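Local coordinates for protein predicted acetamidase/formamidase (Thermoanaerobacter tengcongensis, PDB 3TKK) that probably hydrolyses carbon-nitrogen bonds in small linear amides such as acetamide or formamide, and binds zinc and calcium ions, at residues His11-Phe16 with Ile146-Pro151; Gln45-Lys50 with Leu108-Val113; Val76-Ile81 with Gly166-Phe171; Val221-Glu226 with Leu289-Leu294. All coordinates share one frame; numbering follows the deposited sequence.

Interaction 1: His11-Phe16 with Ile146-Pro151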
# COMPACT_ATOMS: atom_id res chain seq x y z
N HIS A 11 -2.36 -31.03 -15.77
CA HIS A 11 -3.36 -31.20 -14.71
C HIS A 11 -3.77 -29.83 -14.21
O HIS A 11 -3.05 -29.24 -13.41
CB HIS A 11 -2.80 -32.02 -13.54
CG HIS A 11 -2.35 -33.39 -13.92
ND1 HIS A 11 -3.08 -34.52 -13.64
CD2 HIS A 11 -1.22 -33.81 -14.53
CE1 HIS A 11 -2.43 -35.58 -14.09
NE2 HIS A 11 -1.29 -35.17 -14.61
N HIS A 12 -4.89 -29.28 -14.64
CA HIS A 12 -5.18 -27.93 -14.18
C HIS A 12 -6.71 -27.74 -14.05
O HIS A 12 -7.47 -28.52 -14.64
CB HIS A 12 -4.67 -26.84 -15.18
CG HIS A 12 -4.93 -27.15 -16.63
ND1 HIS A 12 -6.18 -27.01 -17.21
CD2 HIS A 12 -4.10 -27.58 -17.62
CE1 HIS A 12 -6.11 -27.34 -18.49
NE2 HIS A 12 -4.86 -27.66 -18.78
N ILE A 13 -7.10 -26.64 -13.41
CA ILE A 13 -8.53 -26.36 -13.19
C ILE A 13 -8.82 -24.91 -13.57
O ILE A 13 -7.91 -24.05 -13.56
CB ILE A 13 -8.83 -26.47 -11.73
CG1 ILE A 13 -7.97 -25.44 -10.94
CG2 ILE A 13 -8.60 -27.98 -11.22
CD1 ILE A 13 -8.13 -25.63 -9.55
N PHE A 14 -10.09 -24.57 -13.75
CA PHE A 14 -10.43 -23.20 -14.06
C PHE A 14 -11.18 -22.56 -12.87
O PHE A 14 -11.38 -21.37 -12.85
CB PHE A 14 -11.29 -23.17 -15.39
CG PHE A 14 -10.41 -23.45 -16.61
CD1 PHE A 14 -9.53 -22.45 -17.07
CD2 PHE A 14 -10.35 -24.72 -17.17
CE1 PHE A 14 -8.69 -22.70 -18.14
CE2 PHE A 14 -9.50 -25.02 -18.21
CZ PHE A 14 -8.65 -24.00 -18.73
N ALA A 15 -11.68 -23.36 -11.93
CA ALA A 15 -12.34 -22.76 -10.77
C ALA A 15 -11.91 -23.55 -9.58
O ALA A 15 -11.68 -24.76 -9.73
CB ALA A 15 -13.93 -22.86 -10.96
N PHE A 16 -11.81 -22.93 -8.39
CA PHE A 16 -11.44 -23.71 -7.14
C PHE A 16 -12.71 -24.35 -6.64
O PHE A 16 -13.72 -23.64 -6.44
CB PHE A 16 -10.80 -22.80 -6.08
CG PHE A 16 -9.41 -22.41 -6.43
CD1 PHE A 16 -9.15 -21.46 -7.42
CD2 PHE A 16 -8.31 -23.04 -5.81
CE1 PHE A 16 -7.76 -21.12 -7.75
CE2 PHE A 16 -6.97 -22.73 -6.12
CZ PHE A 16 -6.71 -21.80 -7.14
N ILE A 146 -15.59 -21.41 -7.10
CA ILE A 146 -15.16 -20.05 -7.35
C ILE A 146 -14.13 -19.96 -8.47
O ILE A 146 -13.02 -20.39 -8.36
CB ILE A 146 -14.70 -19.33 -6.04
CG1 ILE A 146 -15.90 -19.27 -5.05
CG2 ILE A 146 -14.19 -17.87 -6.36
CD1 ILE A 146 -15.55 -18.79 -3.57
N ASN A 147 -14.55 -19.38 -9.57
CA ASN A 147 -13.63 -19.17 -10.70
C ASN A 147 -12.23 -18.67 -10.33
O ASN A 147 -12.13 -17.70 -9.56
CB ASN A 147 -14.29 -18.16 -11.64
CG ASN A 147 -13.60 -18.07 -12.98
OD1 ASN A 147 -12.65 -17.26 -13.19
ND2 ASN A 147 -14.05 -18.90 -13.92
N CYS A 148 -11.19 -19.30 -10.92
CA CYS A 148 -9.77 -18.94 -10.82
C CYS A 148 -9.39 -17.49 -10.80
O CYS A 148 -8.41 -17.15 -10.18
CB CYS A 148 -9.00 -19.66 -11.96
SG CYS A 148 -8.83 -21.30 -11.37
N GLY A 149 -10.15 -16.66 -11.51
CA GLY A 149 -9.91 -15.20 -11.57
C GLY A 149 -10.45 -14.42 -10.36
O GLY A 149 -10.32 -13.20 -10.31
N THR A 150 -11.11 -15.10 -9.41
CA THR A 150 -11.68 -14.34 -8.26
C THR A 150 -10.95 -14.76 -6.98
O THR A 150 -10.71 -15.96 -6.77
CB THR A 150 -13.14 -14.72 -8.17
OG1 THR A 150 -13.80 -14.18 -9.33
CG2 THR A 150 -13.83 -14.17 -6.92
N PRO A 151 -10.48 -13.81 -6.18
CA PRO A 151 -9.97 -14.21 -4.85
C PRO A 151 -10.95 -14.36 -3.76
O PRO A 151 -11.99 -13.69 -3.76
CB PRO A 151 -9.09 -13.05 -4.41
CG PRO A 151 -9.59 -11.85 -5.13
CD PRO A 151 -10.40 -12.35 -6.39
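Phe16 and Ile146 form the hydrogen-bonded pair of a very short antiparallel bridge. Phe16 N donates to Ile146 O at 2.8 Å, from above the carbonyl plane. Ile146 N returns a bond to Phe16 O at 3.0 Å, and this one is nearly straight (171°). Next to it, Ala15 and Asn147 make a non-hydrogen-bonded pair, with Ala15 CB 3.7 Å from Asn147 CA.

Phe16 CB lies 4.0 Å from Ile146 O. Phe16 CG stands anti to the carbonyl carbon (chi1 -73°), which turns the ring toward Cys148. Ile146 O then lies at the ring edge, near its plane. Phe16 CD1 comes to 4.0 Å from Cys148 SG. Phe16 CE1 comes nearer still, 3.8 Å from Cys148 SG. The sulfur stands obliquely to the ring, 56° off its normal, in a Cys sulfur-aromatic contact. Ile13 CG1 adds a looser apolar touch on Cys148 SG at 4.3 Å. The sulfur is modelled too close to Phe14 O, so its exact place is less sure.

After the bridge the chain folds into a type I turn from Asn147 to Thr150. Asn147 OD1 accepts from Gly149 N, an Asx turn, at 3.1 Å. Gly149 O in turn bonds to Asn157 ND2, and Asn157 is a calcium ligand. Strand 180-186 covers Phe16 and Ile13 through Ala181.

The contact thus joins two kinds of chemistry. Backbone bonds fix the register of the bridge, while the Cys148 sulfur probably fills the angle between Ile13 and the Phe16 ring. The turn that follows bonds to a calcium ligand, in the second shell of that site.

Interaction 2: Gln45-Lys50 with Leu108-Val113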
# COMPACT_ATOMS: atom_id res chain seq x y z
N GLN A 45 1.35 -16.16 -27.92
CA GLN A 45 2.75 -16.54 -27.95
C GLN A 45 3.53 -15.57 -28.80
O GLN A 45 4.77 -15.55 -28.78
CB GLN A 45 2.86 -17.96 -28.52
CG GLN A 45 2.36 -19.01 -27.56
CD GLN A 45 1.87 -20.17 -28.31
OE1 GLN A 45 0.78 -20.68 -28.05
NE2 GLN A 45 2.64 -20.59 -29.30
N SER A 46 2.82 -14.79 -29.60
CA SER A 46 3.46 -13.88 -30.52
C SER A 46 2.53 -12.70 -30.75
O SER A 46 1.33 -12.78 -30.45
CB SER A 46 3.79 -14.59 -31.84
OG SER A 46 3.99 -13.66 -32.87
N ASN A 47 3.07 -11.60 -31.27
CA ASN A 47 2.24 -10.51 -31.71
C ASN A 47 1.67 -10.73 -33.09
O ASN A 47 1.31 -11.86 -33.48
CB ASN A 47 3.05 -9.20 -31.72
CG ASN A 47 3.23 -8.59 -30.31
OD1 ASN A 47 4.34 -8.61 -29.75
ND2 ASN A 47 2.15 -8.02 -29.74
N GLU A 48 1.65 -9.64 -33.85
CA GLU A 48 0.97 -9.66 -35.12
C GLU A 48 -0.42 -10.23 -34.80
O GLU A 48 -1.21 -9.60 -34.08
CB GLU A 48 1.73 -10.54 -36.13
CG GLU A 48 1.32 -10.37 -37.61
CD GLU A 48 1.24 -11.72 -38.36
OE1 GLU A 48 1.35 -12.77 -37.68
OE2 GLU A 48 1.09 -11.74 -39.61
N ASP A 49 -0.68 -11.45 -35.29
CA ASP A 49 -2.02 -12.10 -35.32
C ASP A 49 -2.53 -12.51 -33.92
O ASP A 49 -3.76 -12.62 -33.71
CB ASP A 49 -2.01 -13.36 -36.26
CG ASP A 49 -2.57 -13.09 -37.69
OD1 ASP A 49 -3.32 -13.95 -38.22
OD2 ASP A 49 -2.23 -12.05 -38.31
N LYS A 50 -1.61 -12.76 -32.99
CA LYS A 50 -2.01 -13.18 -31.65
C LYS A 50 -2.46 -11.99 -30.79
O LYS A 50 -1.65 -11.32 -30.13
CB LYS A 50 -0.93 -14.01 -30.95
CG LYS A 50 -0.86 -15.44 -31.48
CD LYS A 50 0.16 -16.24 -30.73
CE LYS A 50 -0.13 -17.71 -30.88
NZ LYS A 50 -0.02 -18.41 -29.57
N LEU A 108 -8.28 -3.25 -27.60
CA LEU A 108 -7.65 -4.19 -26.71
C LEU A 108 -6.14 -4.25 -27.07
O LEU A 108 -5.78 -4.22 -28.22
CB LEU A 108 -8.28 -5.59 -26.90
CG LEU A 108 -8.35 -6.41 -25.59
CD1 LEU A 108 -7.00 -6.49 -24.71
CD2 LEU A 108 -9.50 -5.82 -24.71
N TYR A 109 -5.27 -4.36 -26.08
CA TYR A 109 -3.86 -4.24 -26.36
C TYR A 109 -3.21 -5.44 -25.79
O TYR A 109 -3.64 -5.87 -24.74
CB TYR A 109 -3.29 -3.06 -25.59
CG TYR A 109 -1.77 -2.88 -25.67
CD1 TYR A 109 -1.17 -2.21 -26.72
CD2 TYR A 109 -0.93 -3.37 -24.66
CE1 TYR A 109 0.24 -2.02 -26.80
CE2 TYR A 109 0.49 -3.16 -24.72
CZ TYR A 109 1.03 -2.46 -25.78
OH TYR A 109 2.39 -2.25 -25.80
N SER A 110 -2.22 -6.00 -26.50
CA SER A 110 -1.23 -6.88 -25.86
C SER A 110 0.14 -6.68 -26.49
O SER A 110 0.25 -6.28 -27.64
CB SER A 110 -1.57 -8.36 -26.02
OG SER A 110 -1.58 -8.70 -27.39
N LYS A 111 1.19 -6.97 -25.72
CA LYS A 111 2.53 -6.89 -26.22
C LYS A 111 3.28 -8.07 -25.68
O LYS A 111 3.31 -8.28 -24.43
CB LYS A 111 3.23 -5.69 -25.63
CG LYS A 111 4.63 -5.46 -26.23
CD LYS A 111 5.18 -4.21 -25.61
CE LYS A 111 5.99 -3.56 -26.70
NZ LYS A 111 6.63 -4.68 -27.51
N VAL A 112 3.93 -8.81 -26.57
CA VAL A 112 4.73 -9.94 -26.08
C VAL A 112 6.13 -9.38 -25.87
O VAL A 112 6.59 -8.68 -26.74
CB VAL A 112 4.81 -11.05 -27.17
CG1 VAL A 112 5.89 -12.11 -26.85
CG2 VAL A 112 3.45 -11.71 -27.32
N VAL A 113 6.76 -9.62 -24.72
CA VAL A 113 8.11 -9.15 -24.44
C VAL A 113 9.08 -10.30 -24.19
O VAL A 113 8.72 -11.30 -23.59
CB VAL A 113 8.13 -8.24 -23.21
CG1 VAL A 113 7.40 -6.98 -23.57
CG2 VAL A 113 7.29 -8.85 -22.04
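A type II' turn from Asn47 to Lys50 lies in a surface loop, and its first residue docks on strand 108-116. The Asn47 amide does the work. Val112 N donates to Asn47 OD1 at 3.2 Å, a fairly straight bond (161°). The donor is tilted from the carbonyl plane of the amide. Asn47 ND2 answers with a weak bond to Ser110 O, 3.3 Å away. One side-chain amide therefore takes both a backbone N-H and a backbone C=O of the strand. Asn47 CG stands anti to its own carbonyl carbon (chi1 -77°), and this carries the amide across to the strand.

Val112 supplies the apolar half. The Asn47 and Val112 side chains slide past each other in opposite directions, with Asn47 OD1 3.6 Å from Val112 CB. The CG2 branch of Val112 rests 3.7 Å from Ser46 C. Within the loop, Asn47 O takes Lys50 N at 3.1 Å, the bond that closes the turn. Ser46 OG reaches Asn47 O from the opposite face of its plane, at 3.3 Å.

The strand is bound to strand 89-95 through the backbones of Tyr109, Lys111 and Val113. Tyr109 also packs on Glu261 of the second subunit. The loop, which runs between strands 31-36 and 62-69, thus fastens to the other edge of this part of strand 108-116, in a small antiparallel sheet of four strands.

Interaction 3: Val76-Ile81 with Gly166-Phe171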
# COMPACT_ATOMS: atom_id res chain seq x y z
N VAL A 76 -4.62 -25.63 8.79
CA VAL A 76 -4.18 -24.56 7.99
C VAL A 76 -3.18 -25.24 7.07
O VAL A 76 -2.44 -26.13 7.54
CB VAL A 76 -3.51 -23.42 8.84
CG1 VAL A 76 -2.57 -22.57 7.99
CG2 VAL A 76 -4.60 -22.54 9.50
N LEU A 77 -3.14 -24.87 5.79
CA LEU A 77 -2.03 -25.42 4.95
C LEU A 77 -0.97 -24.41 4.75
O LEU A 77 -1.27 -23.31 4.23
CB LEU A 77 -2.52 -25.82 3.60
CG LEU A 77 -1.62 -26.42 2.53
CD1 LEU A 77 -1.44 -27.90 2.96
CD2 LEU A 77 -2.30 -26.35 1.13
N LYS A 78 0.27 -24.78 5.07
CA LYS A 78 1.43 -23.92 4.83
C LYS A 78 2.19 -24.38 3.57
O LYS A 78 2.43 -25.57 3.40
CB LYS A 78 2.32 -23.95 6.06
CG LYS A 78 3.77 -23.41 5.83
CD LYS A 78 4.61 -23.56 7.17
CE LYS A 78 6.08 -23.76 6.80
NZ LYS A 78 6.89 -23.73 8.08
N VAL A 79 2.46 -23.39 2.68
CA VAL A 79 3.02 -23.64 1.38
C VAL A 79 4.28 -22.77 1.31
O VAL A 79 4.26 -21.53 1.30
CB VAL A 79 2.05 -23.30 0.23
CG1 VAL A 79 2.75 -23.60 -1.17
CG2 VAL A 79 0.62 -23.89 0.42
N LYS A 80 5.41 -23.41 1.33
CA LYS A 80 6.68 -22.69 1.25
C LYS A 80 7.04 -22.58 -0.23
O LYS A 80 7.30 -23.64 -0.90
CB LYS A 80 7.73 -23.50 2.04
CG LYS A 80 9.08 -22.79 2.07
CD LYS A 80 10.16 -23.60 2.92
CE LYS A 80 9.82 -23.75 4.41
NZ LYS A 80 8.62 -24.63 4.54
N ILE A 81 7.14 -21.32 -0.75
CA ILE A 81 7.59 -21.05 -2.13
C ILE A 81 9.16 -21.00 -2.14
O ILE A 81 9.76 -20.02 -1.67
CB ILE A 81 7.05 -19.73 -2.61
CG1 ILE A 81 5.49 -19.67 -2.39
CG2 ILE A 81 7.40 -19.60 -4.15
CD1 ILE A 81 4.84 -20.90 -2.98
N GLY A 166 10.99 -17.52 -1.10
CA GLY A 166 11.39 -17.08 0.24
C GLY A 166 10.05 -16.95 1.03
O GLY A 166 10.05 -16.83 2.24
N ALA A 167 8.95 -16.90 0.36
CA ALA A 167 7.70 -16.66 1.17
C ALA A 167 6.98 -17.93 1.56
O ALA A 167 7.17 -18.96 0.89
CB ALA A 167 6.84 -15.78 0.45
N GLU A 168 6.09 -17.84 2.56
CA GLU A 168 5.24 -18.91 2.99
C GLU A 168 3.83 -18.37 2.98
O GLU A 168 3.57 -17.35 3.56
CB GLU A 168 5.59 -19.23 4.45
CG GLU A 168 6.84 -20.08 4.59
CD GLU A 168 7.28 -20.04 6.06
OE1 GLU A 168 6.47 -19.62 6.96
OE2 GLU A 168 8.40 -20.37 6.29
N VAL A 169 2.91 -19.04 2.32
CA VAL A 169 1.51 -18.63 2.36
C VAL A 169 0.68 -19.63 3.19
O VAL A 169 0.86 -20.89 2.99
CB VAL A 169 1.00 -18.69 0.95
CG1 VAL A 169 -0.37 -17.98 0.96
CG2 VAL A 169 1.98 -17.93 0.04
N TYR A 170 -0.20 -19.15 4.07
CA TYR A 170 -0.88 -20.01 4.96
C TYR A 170 -2.27 -19.90 4.56
O TYR A 170 -2.74 -18.81 4.46
CB TYR A 170 -0.68 -19.49 6.38
CG TYR A 170 0.74 -19.65 6.85
CD1 TYR A 170 1.08 -20.72 7.71
CD2 TYR A 170 1.70 -18.77 6.46
CE1 TYR A 170 2.32 -20.87 8.19
CE2 TYR A 170 2.99 -18.88 6.96
CZ TYR A 170 3.31 -19.95 7.78
OH TYR A 170 4.56 -20.10 8.27
N PHE A 171 -2.97 -21.03 4.36
CA PHE A 171 -4.33 -20.98 3.96
C PHE A 171 -5.22 -21.70 4.95
O PHE A 171 -4.91 -22.86 5.35
CB PHE A 171 -4.50 -21.81 2.60
CG PHE A 171 -3.87 -21.15 1.43
CD1 PHE A 171 -4.46 -20.06 0.84
CD2 PHE A 171 -2.73 -21.64 0.92
CE1 PHE A 171 -3.84 -19.36 -0.25
CE2 PHE A 171 -2.05 -20.98 -0.17
CZ PHE A 171 -2.65 -19.87 -0.78
O HOH W 1 9.16 -22.16 7.80
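Lys78 leaves its strand with CG opposite the backbone N (chi1 164°) and runs on extended, while Tyr170 holds CG anti to its carbonyl carbon (chi1 -69°). The two side chains therefore lie alongside, pointing the same way. Lys78 CB and CD come 3.7 Å from Tyr170 CE1. Val76 CG1 meets the edge of the same ring.

Within its own strand, Tyr170 OH donates to Glu168 OE1 at a modelled 2.4 Å, so short that the exact length is doubtful. Lys78 NZ stays 4.1 Å from Glu168 OE2, beyond a salt bridge. A water joins them, accepting from Lys78 NZ at 2.8 Å and donating to Glu168 OE2. A phenylalanine in place of Tyr170 would probably leave Glu168 OE1 without this donor and its carboxylate freer to turn.

On the other face, Val79 CG2 touches the edge of the Phe171 ring, 4.0 Å from Phe171 CE2. Between the faces run antiparallel backbone bonds, from Leu77 N to Phe171 O at 2.7 Å through to Gly166 N to Ile81 O at 2.8 Å.

These are neighbouring central strands of the large mixed sheet. Apolar side chains meet on the Val79 face. On the Lys78 face, one hydrogen bond and one water link polar ends.

Interaction 4: Val221-Glu226 with Leu289-Leu294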
# COMPACT_ATOMS: atom_id res chain seq x y z
N VAL A 221 -2.62 -15.79 4.81
CA VAL A 221 -1.57 -14.96 5.40
C VAL A 221 -0.24 -15.24 4.66
O VAL A 221 -0.03 -16.37 4.20
CB VAL A 221 -1.34 -15.38 6.89
CG1 VAL A 221 0.06 -14.73 7.44
CG2 VAL A 221 -2.53 -14.98 7.75
N VAL A 222 0.58 -14.24 4.42
CA VAL A 222 1.88 -14.50 3.74
C VAL A 222 2.93 -14.07 4.65
O VAL A 222 2.85 -12.99 5.34
CB VAL A 222 2.05 -13.85 2.29
CG1 VAL A 222 1.65 -12.42 2.32
CG2 VAL A 222 3.62 -14.00 1.85
N LYS A 223 3.99 -14.88 4.73
CA LYS A 223 5.07 -14.46 5.61
C LYS A 223 6.33 -14.48 4.76
O LYS A 223 6.55 -15.46 4.06
CB LYS A 223 5.25 -15.45 6.75
CG LYS A 223 6.56 -15.18 7.62
CD LYS A 223 6.69 -16.20 8.80
CE LYS A 223 8.08 -16.08 9.52
NZ LYS A 223 8.17 -17.26 10.40
N THR A 224 7.14 -13.43 4.80
CA THR A 224 8.30 -13.37 3.98
C THR A 224 9.37 -13.38 5.01
O THR A 224 9.12 -13.57 6.22
CB THR A 224 8.39 -12.05 3.13
OG1 THR A 224 8.59 -10.97 4.06
CG2 THR A 224 7.00 -11.77 2.31
N ALA A 225 10.58 -13.22 4.54
CA ALA A 225 11.72 -13.08 5.49
C ALA A 225 11.60 -11.92 6.49
O ALA A 225 12.14 -11.99 7.64
CB ALA A 225 12.98 -12.92 4.71
N GLU A 226 10.86 -10.91 6.08
CA GLU A 226 10.75 -9.62 6.81
C GLU A 226 9.40 -9.29 7.46
O GLU A 226 9.38 -8.79 8.58
CB GLU A 226 11.29 -8.51 5.88
CG GLU A 226 12.76 -8.88 5.30
CD GLU A 226 13.84 -9.04 6.37
OE1 GLU A 226 13.72 -8.38 7.41
OE2 GLU A 226 14.89 -9.79 6.18
N LEU A 289 2.88 -6.60 9.19
CA LEU A 289 3.71 -6.26 10.37
C LEU A 289 5.12 -6.87 10.22
O LEU A 289 5.29 -7.88 9.60
CB LEU A 289 3.08 -6.80 11.65
CG LEU A 289 1.85 -6.00 12.06
CD1 LEU A 289 0.83 -6.88 12.87
CD2 LEU A 289 2.35 -4.75 12.89
N PRO A 290 6.11 -6.21 10.77
CA PRO A 290 7.43 -6.79 10.82
C PRO A 290 7.41 -8.10 11.58
O PRO A 290 6.87 -8.19 12.65
CB PRO A 290 8.26 -5.74 11.63
CG PRO A 290 7.55 -4.47 11.45
CD PRO A 290 6.03 -4.93 11.49
N ASN A 291 8.10 -9.13 11.09
CA ASN A 291 8.16 -10.40 11.84
C ASN A 291 8.66 -10.28 13.28
O ASN A 291 8.24 -11.04 14.14
CB ASN A 291 9.01 -11.42 11.10
CG ASN A 291 8.41 -11.80 9.78
OD1 ASN A 291 7.16 -11.70 9.56
ND2 ASN A 291 9.22 -12.35 8.94
N TRP A 292 9.56 -9.36 13.59
CA TRP A 292 10.13 -9.45 14.96
C TRP A 292 9.08 -8.99 16.02
O TRP A 292 9.13 -9.35 17.20
CB TRP A 292 11.42 -8.65 15.07
CG TRP A 292 11.23 -7.19 14.92
CD1 TRP A 292 11.11 -6.49 13.76
CD2 TRP A 292 11.13 -6.22 15.98
NE1 TRP A 292 10.88 -5.16 14.04
CE2 TRP A 292 10.94 -4.97 15.40
CE3 TRP A 292 11.19 -6.31 17.39
CZ2 TRP A 292 10.82 -3.81 16.15
CZ3 TRP A 292 11.08 -5.16 18.13
CH2 TRP A 292 10.87 -3.92 17.51
N ILE A 293 8.14 -8.16 15.61
CA ILE A 293 7.01 -7.85 16.49
C ILE A 293 6.17 -9.09 16.80
O ILE A 293 5.95 -9.43 17.96
CB ILE A 293 6.07 -6.80 15.85
CG1 ILE A 293 6.82 -5.58 15.33
CG2 ILE A 293 5.04 -6.35 16.83
CD1 ILE A 293 6.67 -4.41 16.15
N LEU A 294 5.72 -9.82 15.79
CA LEU A 294 4.98 -11.03 16.11
C LEU A 294 5.87 -11.94 16.98
O LEU A 294 5.43 -12.59 17.96
CB LEU A 294 4.65 -11.83 14.85
CG LEU A 294 3.78 -11.37 13.70
CD1 LEU A 294 2.51 -12.15 13.72
CD2 LEU A 294 3.52 -9.88 13.65
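The side-chain amide of Asn291 lies between Glu226 and Lys223. Over one face stands Glu226 O, 3.4 Å from Asn291 CG. Over the other face the extended Lys223 chain crosses, its CE 3.9 Å from Asn291 ND2. At the edge, Asn291 ND2 donates to Thr224 O at 3.0 Å, and that oxygen lies in the amide plane. Asn291 OD1 is hydrogen-bonded to Thr228 OG1 of the next strand. Both ends of the amide are therefore held, which fixes its rotation. CG is anti to the carbonyl carbon (chi1 -64°), and this swings the amide back toward the 221-226 segment. On the next residue, Ile293 CG1 sits over one face of the Trp292 ring, and Leu128 of the second subunit packs on Trp292.

The backbone adds a second grip. Asn291 N donates to Glu226 O at 2.8 Å, almost straight (176°). Pro290 CA makes a CH...O contact with the same oxygen. Replacing Asn291 with an alanine would probably leave Thr224 O and Thr228 OG1 without their amide partner.

Thr224 OG1 accepts from Glu226 N at 3.0 Å, an ST turn that shapes the link between strands 221-223 and 227-234. Pro290 is the N-cap residue of helix 291-296. The arrangement is a strand-to-helix junction, in which the carbonyls of Thr224 and Glu226, in the ST-turn loop, receive Asn291, the first helical residue, through its side chain and its backbone N-H.

Interaction 3 is the buried core contact, interaction 1 is partly buried, and interactions 2 and 4 lie at the surface. Interactions 3 and 4 share the large mixed sheet. Strands 168-172 and 221-223 are neighbours there, and Glu168 O probably accepts from Lys223 N at 2.8 Å. Interactions 1 and 3 alternate along the chain without touching, their nearest atoms about 7 Å apart. Regular strand pairing dominates interaction 3 and shrinks to a short bridge in interaction 1. In interactions 2 and 4 an asparagine side-chain amide joins a loop to another element, in 4 with the help of its own backbone N-H. Interaction 1 lies nearest the calcium ligand Asn157, whereas interaction 4 is away from the metal sites.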